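Local coordinates for Alr4995 protein (PDB 6LRH) that acts as a bifunctional arginine dihydrolase and ornithine cyclodeaminase, probably serving arginine breakdown, at residues V17-N22 against G62-V67; F188-N193 against D543-V548. The protein carries 1 engineered substitution. All blocks are in the same frame, centred on the assembly; numbering follows the deposited sequence.

Contact 1. Residues V17-N22 against G62-V67; sequences VDYVIN and GWPDLV. With ARG (arginine), chain C.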
loop_
_atom_site.group_PDB
_atom_site.type_symbol
_atom_site.label_atom_id
_atom_site.label_comp_id
_atom_site.label_asym_id
_atom_site.label_seq_id
_atom_site.Cartn_x
_atom_site.Cartn_y
_atom_site.Cartn_z
ATOM N N VAL A 17 -15.501 -2.271 44.628
ATOM C CA VAL A 17 -14.483 -2.593 43.658
ATOM C C VAL A 17 -13.294 -1.740 44.022
ATOM O O VAL A 17 -13.340 -0.534 43.853
ATOM C CB VAL A 17 -14.939 -2.320 42.203
ATOM C CG1 VAL A 17 -13.807 -2.579 41.237
ATOM C CG2 VAL A 17 -16.158 -3.165 41.834
ATOM N N ASP A 18 -12.243 -2.362 44.548
ATOM C CA ASP A 18 -11.099 -1.635 45.093
ATOM C C ASP A 18 -9.833 -1.792 44.271
ATOM O O ASP A 18 -8.847 -1.126 44.520
ATOM C CB ASP A 18 -10.802 -2.094 46.517
ATOM C CG ASP A 18 -11.947 -1.846 47.465
ATOM O OD1 ASP A 18 -12.747 -0.924 47.215
ATOM O OD2 ASP A 18 -12.036 -2.570 48.476
ATOM N N TYR A 19 -9.853 -2.697 43.309
ATOM C CA TYR A 19 -8.705 -2.926 42.452
ATOM C C TYR A 19 -9.138 -3.414 41.073
ATOM O O TYR A 19 -10.323 -3.530 40.791
ATOM C CB TYR A 19 -7.761 -3.926 43.095
ATOM C CG TYR A 19 -8.457 -5.110 43.712
ATOM C CD1 TYR A 19 -8.769 -6.225 42.957
ATOM C CD2 TYR A 19 -8.793 -5.116 45.051
ATOM C CE1 TYR A 19 -9.390 -7.307 43.517
ATOM C CE2 TYR A 19 -9.419 -6.194 45.618
ATOM C CZ TYR A 19 -9.717 -7.288 44.850
ATOM O OH TYR A 19 -10.352 -8.364 45.414
ATOM N N VAL A 20 -8.176 -3.687 40.206
ATOM C CA VAL A 20 -8.501 -4.167 38.876
ATOM C C VAL A 20 -7.669 -5.389 38.518
ATOM O O VAL A 20 -6.498 -5.269 38.191
ATOM C CB VAL A 20 -8.286 -3.071 37.827
ATOM C CG1 VAL A 20 -8.638 -3.577 36.436
ATOM C CG2 VAL A 20 -9.095 -1.841 38.182
ATOM N N ILE A 21 -8.281 -6.567 38.592
ATOM C CA ILE A 21 -7.594 -7.809 38.260
ATOM C C ILE A 21 -8.350 -8.629 37.226
ATOM O O ILE A 21 -8.069 -9.802 37.045
ATOM C CB ILE A 21 -7.352 -8.675 39.503
ATOM C CG1 ILE A 21 -8.666 -9.158 40.104
ATOM C CG2 ILE A 21 -6.521 -7.917 40.523
ATOM C CD1 ILE A 21 -8.494 -9.939 41.354
ATOM N N ASN A 22 -9.315 -8.008 36.560
ATOM C CA ASN A 22 -9.925 -8.574 35.365
ATOM C C ASN A 22 -10.542 -7.410 34.596
ATOM O O ASN A 22 -10.645 -6.324 35.131
ATOM C CB ASN A 22 -10.935 -9.694 35.702
ATOM C CG ASN A 22 -12.274 -9.182 36.233
ATOM O OD1 ASN A 22 -12.989 -8.465 35.547
ATOM N ND2 ASN A 22 -12.636 -9.605 37.438
ATOM N N GLY A 62 -11.717 -5.586 53.926
ATOM C CA GLY A 62 -10.453 -5.521 53.221
ATOM C C GLY A 62 -10.273 -6.666 52.254
ATOM O O GLY A 62 -9.230 -6.811 51.631
ATOM N N TRP A 63 -11.298 -7.495 52.144
ATOM C CA TRP A 63 -11.331 -8.532 51.132
ATOM C C TRP A 63 -12.682 -8.536 50.455
ATOM O O TRP A 63 -13.473 -9.448 50.657
ATOM C CB TRP A 63 -11.027 -9.888 51.750
ATOM C CG TRP A 63 -9.800 -9.846 52.559
ATOM C CD1 TRP A 63 -9.718 -9.802 53.917
ATOM C CD2 TRP A 63 -8.456 -9.805 52.071
ATOM N NE1 TRP A 63 -8.405 -9.752 54.307
ATOM C CE2 TRP A 63 -7.608 -9.755 53.193
ATOM C CE3 TRP A 63 -7.885 -9.828 50.797
ATOM C CZ2 TRP A 63 -6.227 -9.720 53.079
ATOM C CZ3 TRP A 63 -6.507 -9.792 50.688
ATOM C CH2 TRP A 63 -5.697 -9.734 51.821
ATOM N N PRO A 64 -12.947 -7.507 49.640
ATOM C CA PRO A 64 -14.256 -7.356 49.007
ATOM C C PRO A 64 -14.696 -8.586 48.227
ATOM O O PRO A 64 -15.855 -8.947 48.311
ATOM C CB PRO A 64 -14.063 -6.142 48.078
ATOM C CG PRO A 64 -12.627 -5.966 47.941
ATOM C CD PRO A 64 -12.011 -6.459 49.206
ATOM N N ASP A 65 -13.789 -9.238 47.515
ATOM C CA ASP A 65 -14.174 -10.332 46.630
ATOM C C ASP A 65 -14.461 -11.625 47.379
ATOM O O ASP A 65 -14.691 -12.660 46.774
ATOM C CB ASP A 65 -13.098 -10.571 45.572
ATOM C CG ASP A 65 -13.177 -9.572 44.404
ATOM O OD1 ASP A 65 -14.286 -9.157 44.014
ATOM O OD2 ASP A 65 -12.117 -9.199 43.859
ATOM N N LEU A 66 -14.478 -11.575 48.701
ATOM C CA LEU A 66 -14.852 -12.762 49.449
ATOM C C LEU A 66 -16.305 -13.151 49.133
ATOM O O LEU A 66 -16.693 -14.295 49.323
ATOM C CB LEU A 66 -14.656 -12.552 50.954
ATOM C CG LEU A 66 -14.634 -13.770 51.892
ATOM C CD1 LEU A 66 -13.348 -14.532 51.800
ATOM C CD2 LEU A 66 -14.858 -13.345 53.315
ATOM N N VAL A 67 -17.099 -12.214 48.623
ATOM C CA VAL A 67 -18.480 -12.538 48.258
ATOM C C VAL A 67 -18.563 -13.593 47.166
ATOM O O VAL A 67 -19.563 -14.277 47.050
ATOM C CB VAL A 67 -19.274 -11.302 47.808
ATOM C CG1 VAL A 67 -19.418 -10.342 48.939
ATOM C CG2 VAL A 67 -18.610 -10.646 46.632
HETATM N N ARG C . -13.134 -9.886 41.387
HETATM C CA ARG C . -13.157 -11.342 41.307
HETATM C C ARG C . -11.924 -11.836 40.610
HETATM O O ARG C . -11.382 -11.188 39.728
HETATM C CB ARG C . -14.407 -11.852 40.583
HETATM C CG ARG C . -14.544 -13.347 40.648
HETATM C CD ARG C . -15.624 -13.889 39.777
HETATM N NE ARG C . -15.810 -15.310 40.024
HETATM C CZ ARG C . -16.356 -16.160 39.166
HETATM N NH1 ARG C . -16.488 -17.425 39.498
HETATM N NH2 ARG C . -16.776 -15.745 37.987
HETATM O OXT ARG C . -11.446 -12.902 40.921
#
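Asp65 leans from its 3-10 turn toward Tyr19 and the bound arginine. Its CB lies 3.5 Å from Tyr19 OH, and CG passes between that hydroxyl and the alpha-amino group of the ligand. Here the carboxylate divides: OD1 lies against the amino end of the ligand, 3.7 Å from its CA, while OD2 takes two hydrogen bonds, one from Tyr19 OH and one from the ligand N at 2.8 Å. The tyrosine is a second-shell residue and probably helps to hold the carboxylate in this rotation. The carboxylate stands nearly upright to the phenol ring, their planes 84° apart. Tyr19 reaches it because CG sits between the backbone N and the carbonyl carbon (chi1 43°), which also sets CE2 4.0 Å from Pro64 CG, while Asp18 OD2 meets the same proline carbon. At the edge of the phenol, in its plane, is Ile21 CG1, which also packs 3.4 Å from the ligand O. Asn22 ND2 donates to that O at 3.1 Å, so the ligand's carboxylate and amine are gripped from separate segments. This is the amino-acid end of the arginine pocket of a GME-family domain, formed in part by the loops after strands 6-9 and 53-56, with helix 88-91 packed against Tyr19, Ile21 and Asp65.

Contact 2. Residues F188-N193 against D543-V548; sequences FDSYSN and DMKRGV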
loop_
_atom_site.group_PDB
_atom_site.type_symbol
_atom_site.label_atom_id
_atom_site.label_comp_id
_atom_site.label_asym_id
_atom_site.label_seq_id
_atom_site.Cartn_x
_atom_site.Cartn_y
_atom_site.Cartn_z
ATOM N N PHE A 188 -13.432 -20.317 23.875
ATOM C CA PHE A 188 -12.557 -21.483 23.852
ATOM C C PHE A 188 -11.794 -21.557 22.546
ATOM O O PHE A 188 -12.214 -20.975 21.576
ATOM C CB PHE A 188 -13.377 -22.763 24.065
ATOM C CG PHE A 188 -14.159 -22.756 25.331
ATOM C CD1 PHE A 188 -13.564 -23.106 26.520
ATOM C CD2 PHE A 188 -15.473 -22.353 25.345
ATOM C CE1 PHE A 188 -14.278 -23.083 27.682
ATOM C CE2 PHE A 188 -16.179 -22.322 26.507
ATOM C CZ PHE A 188 -15.590 -22.692 27.674
ATOM N N ASP A 189 -10.670 -22.261 22.514
ATOM C CA ASP A 189 -9.970 -22.461 21.250
ATOM C C ASP A 189 -10.570 -23.642 20.523
ATOM O O ASP A 189 -11.531 -24.234 20.990
ATOM C CB ASP A 189 -8.472 -22.661 21.455
ATOM C CG ASP A 189 -8.148 -23.833 22.355
ATOM O OD1 ASP A 189 -9.057 -24.614 22.677
ATOM O OD2 ASP A 189 -6.969 -23.989 22.730
ATOM N N SER A 190 -10.002 -23.989 19.381
ATOM C CA SER A 190 -10.618 -24.978 18.507
ATOM C C SER A 190 -10.520 -26.381 19.059
ATOM O O SER A 190 -11.432 -27.169 18.900
ATOM C CB SER A 190 -9.988 -24.928 17.121
ATOM O OG SER A 190 -10.463 -23.807 16.407
ATOM N N TYR A 191 -9.414 -26.699 19.709
ATOM C CA TYR A 191 -9.281 -28.014 20.314
ATOM C C TYR A 191 -10.296 -28.210 21.451
ATOM O O TYR A 191 -10.897 -29.266 21.565
ATOM C CB TYR A 191 -7.849 -28.227 20.814
ATOM C CG TYR A 191 -7.728 -29.256 21.910
ATOM C CD1 TYR A 191 -7.453 -30.588 21.616
ATOM C CD2 TYR A 191 -7.882 -28.894 23.252
ATOM C CE1 TYR A 191 -7.341 -31.528 22.623
ATOM C CE2 TYR A 191 -7.787 -29.816 24.256
ATOM C CZ TYR A 191 -7.511 -31.132 23.942
ATOM O OH TYR A 191 -7.418 -32.048 24.970
ATOM N N SER A 192 -10.471 -27.196 22.292
ATOM C CA SER A 192 -11.409 -27.267 23.409
ATOM C C SER A 192 -12.854 -27.412 22.936
ATOM O O SER A 192 -13.628 -28.158 23.519
ATOM C CB SER A 192 -11.286 -26.036 24.309
ATOM O OG SER A 192 -10.074 -26.018 25.031
ATOM N N ASN A 193 -13.205 -26.685 21.883
ATOM C CA ASN A 193 -14.498 -26.811 21.237
ATOM C C ASN A 193 -14.711 -28.176 20.600
ATOM O O ASN A 193 -15.795 -28.724 20.655
ATOM C CB ASN A 193 -14.659 -25.722 20.189
ATOM C CG ASN A 193 -15.376 -24.503 20.725
ATOM O OD1 ASN A 193 -14.815 -23.424 20.797
ATOM N ND2 ASN A 193 -16.625 -24.681 21.111
ATOM N N ASP A 543 -5.338 -20.940 14.605
ATOM C CA ASP A 543 -6.685 -21.095 15.131
ATOM C C ASP A 543 -7.573 -19.958 14.622
ATOM O O ASP A 543 -7.162 -18.816 14.635
ATOM C CB ASP A 543 -6.639 -21.109 16.667
ATOM C CG ASP A 543 -7.790 -21.863 17.283
ATOM O OD1 ASP A 543 -8.927 -21.365 17.220
ATOM O OD2 ASP A 543 -7.558 -22.940 17.857
ATOM N N MET A 544 -8.777 -20.264 14.159
ATOM C CA MET A 544 -9.656 -19.218 13.655
ATOM C C MET A 544 -10.491 -18.532 14.751
ATOM O O MET A 544 -10.999 -17.433 14.541
ATOM C CB MET A 544 -10.582 -19.784 12.583
ATOM C CG MET A 544 -10.861 -18.803 11.452
ATOM S SD MET A 544 -9.518 -18.708 10.250
ATOM C CE MET A 544 -9.801 -20.221 9.344
ATOM N N LYS A 545 -10.631 -19.176 15.911
ATOM C CA LYS A 545 -11.332 -18.590 17.056
ATOM C C LYS A 545 -10.566 -17.391 17.596
ATOM O O LYS A 545 -11.117 -16.509 18.251
ATOM C CB LYS A 545 -11.526 -19.630 18.165
ATOM C CG LYS A 545 -12.694 -20.587 17.960
ATOM C CD LYS A 545 -14.019 -19.896 18.241
ATOM C CE LYS A 545 -15.208 -20.737 17.800
ATOM N NZ LYS A 545 -16.401 -19.877 17.509
ATOM N N ARG A 546 -9.270 -17.395 17.330
ATOM C CA ARG A 546 -8.391 -16.288 17.657
ATOM C C ARG A 546 -7.920 -15.724 16.330
ATOM O O ARG A 546 -7.928 -16.424 15.336
ATOM C CB ARG A 546 -7.228 -16.767 18.526
ATOM C CG ARG A 546 -7.649 -17.816 19.568
ATOM C CD ARG A 546 -6.495 -18.689 20.058
ATOM N NE ARG A 546 -5.379 -17.877 20.513
ATOM C CZ ARG A 546 -4.158 -18.345 20.720
ATOM N NH1 ARG A 546 -3.903 -19.628 20.513
ATOM N NH2 ARG A 546 -3.193 -17.529 21.125
ATOM N N GLY A 547 -7.532 -14.464 16.281
ATOM C CA GLY A 547 -7.067 -13.924 15.019
ATOM C C GLY A 547 -5.577 -14.134 14.835
ATOM O O GLY A 547 -4.988 -13.652 13.873
ATOM N N VAL A 548 -4.966 -14.870 15.758
ATOM C CA VAL A 548 -3.516 -14.842 15.916
ATOM C C VAL A 548 -2.858 -16.193 16.167
ATOM O O VAL A 548 -3.519 -17.172 16.498
ATOM C CB VAL A 548 -3.127 -13.920 17.086
ATOM C CG1 VAL A 548 -3.454 -12.465 16.762
ATOM C CG2 VAL A 548 -3.835 -14.371 18.364
#
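The Asp543 carboxylate meets Ser190 through both oxygens. In the carboxylate's plane, Ser190 N donates to the syn lone pair of OD2 over 3.1 Å. Ser190 OG instead comes to OD1 from above that plane, 46° out of it. The anti lone pair of OD1 is used by the residue's own loop: Lys545 N donates to it at 3.1 Å and closes an Asx turn. A second carboxylate, that of Asp189, is turned inward on its own helix. Its OD1 accepts on the syn side from Ser192 N and Ser192 OG, which arrive from opposite faces of the plane.

Asp189 is thereby the N-cap of helix 190-199, and Asp543 adds a bond from another domain to the first turn, where backbone N-H groups would otherwise lack helical partners. The positive end of the helix dipole would probably help to hold both acids, whose nearest oxygens, Asp189 OD2 and Asp543 OD2, remain 5.0 Å apart. The helix belongs to the GME-family region, which binds arginine, and the Asx turn starts at the end of strand 542-543 in the Rossmann-fold region. Asp543 extends across because its CG lies anti to the backbone N (chi1 -154°). An alanine here would leave Ser190 N and OG without this acceptor and is likely to let the turn at Lys545 relax.

Alongside, the aliphatic chain of Lys545, bent at chi2, lies against the backbone O of Phe188, with CG at 3.7 Å. Phe188 itself packs on Leu159 of strand 155-160. On the loop's side, the backbone O atoms of Met544 and Lys545 receive weak hydrogen bonds from Arg468 of the second subunit.

Overall arrangement
From the N terminus, the chain leaves strand 6-9 into 17-22, runs through helix 34-48 and strand 53-56, and returns at 62-67, where contact 1 closes a loop of 39 intervening residues within the arginine-binding part. Contact 2 opens only later, at 188-193, and closes at 543-548 after 349 residues that include the LOR/SDH-type region and the start of the Rossmann-fold region. The two are in series and neither nest nor cross. Their centres lie 30 Å apart, with nearest atoms about 16 Å from each other. Contact 1 shapes a ligand pocket within one domain; contact 2, near the chain's centre, joins that domain to the C-terminal Rossmann part.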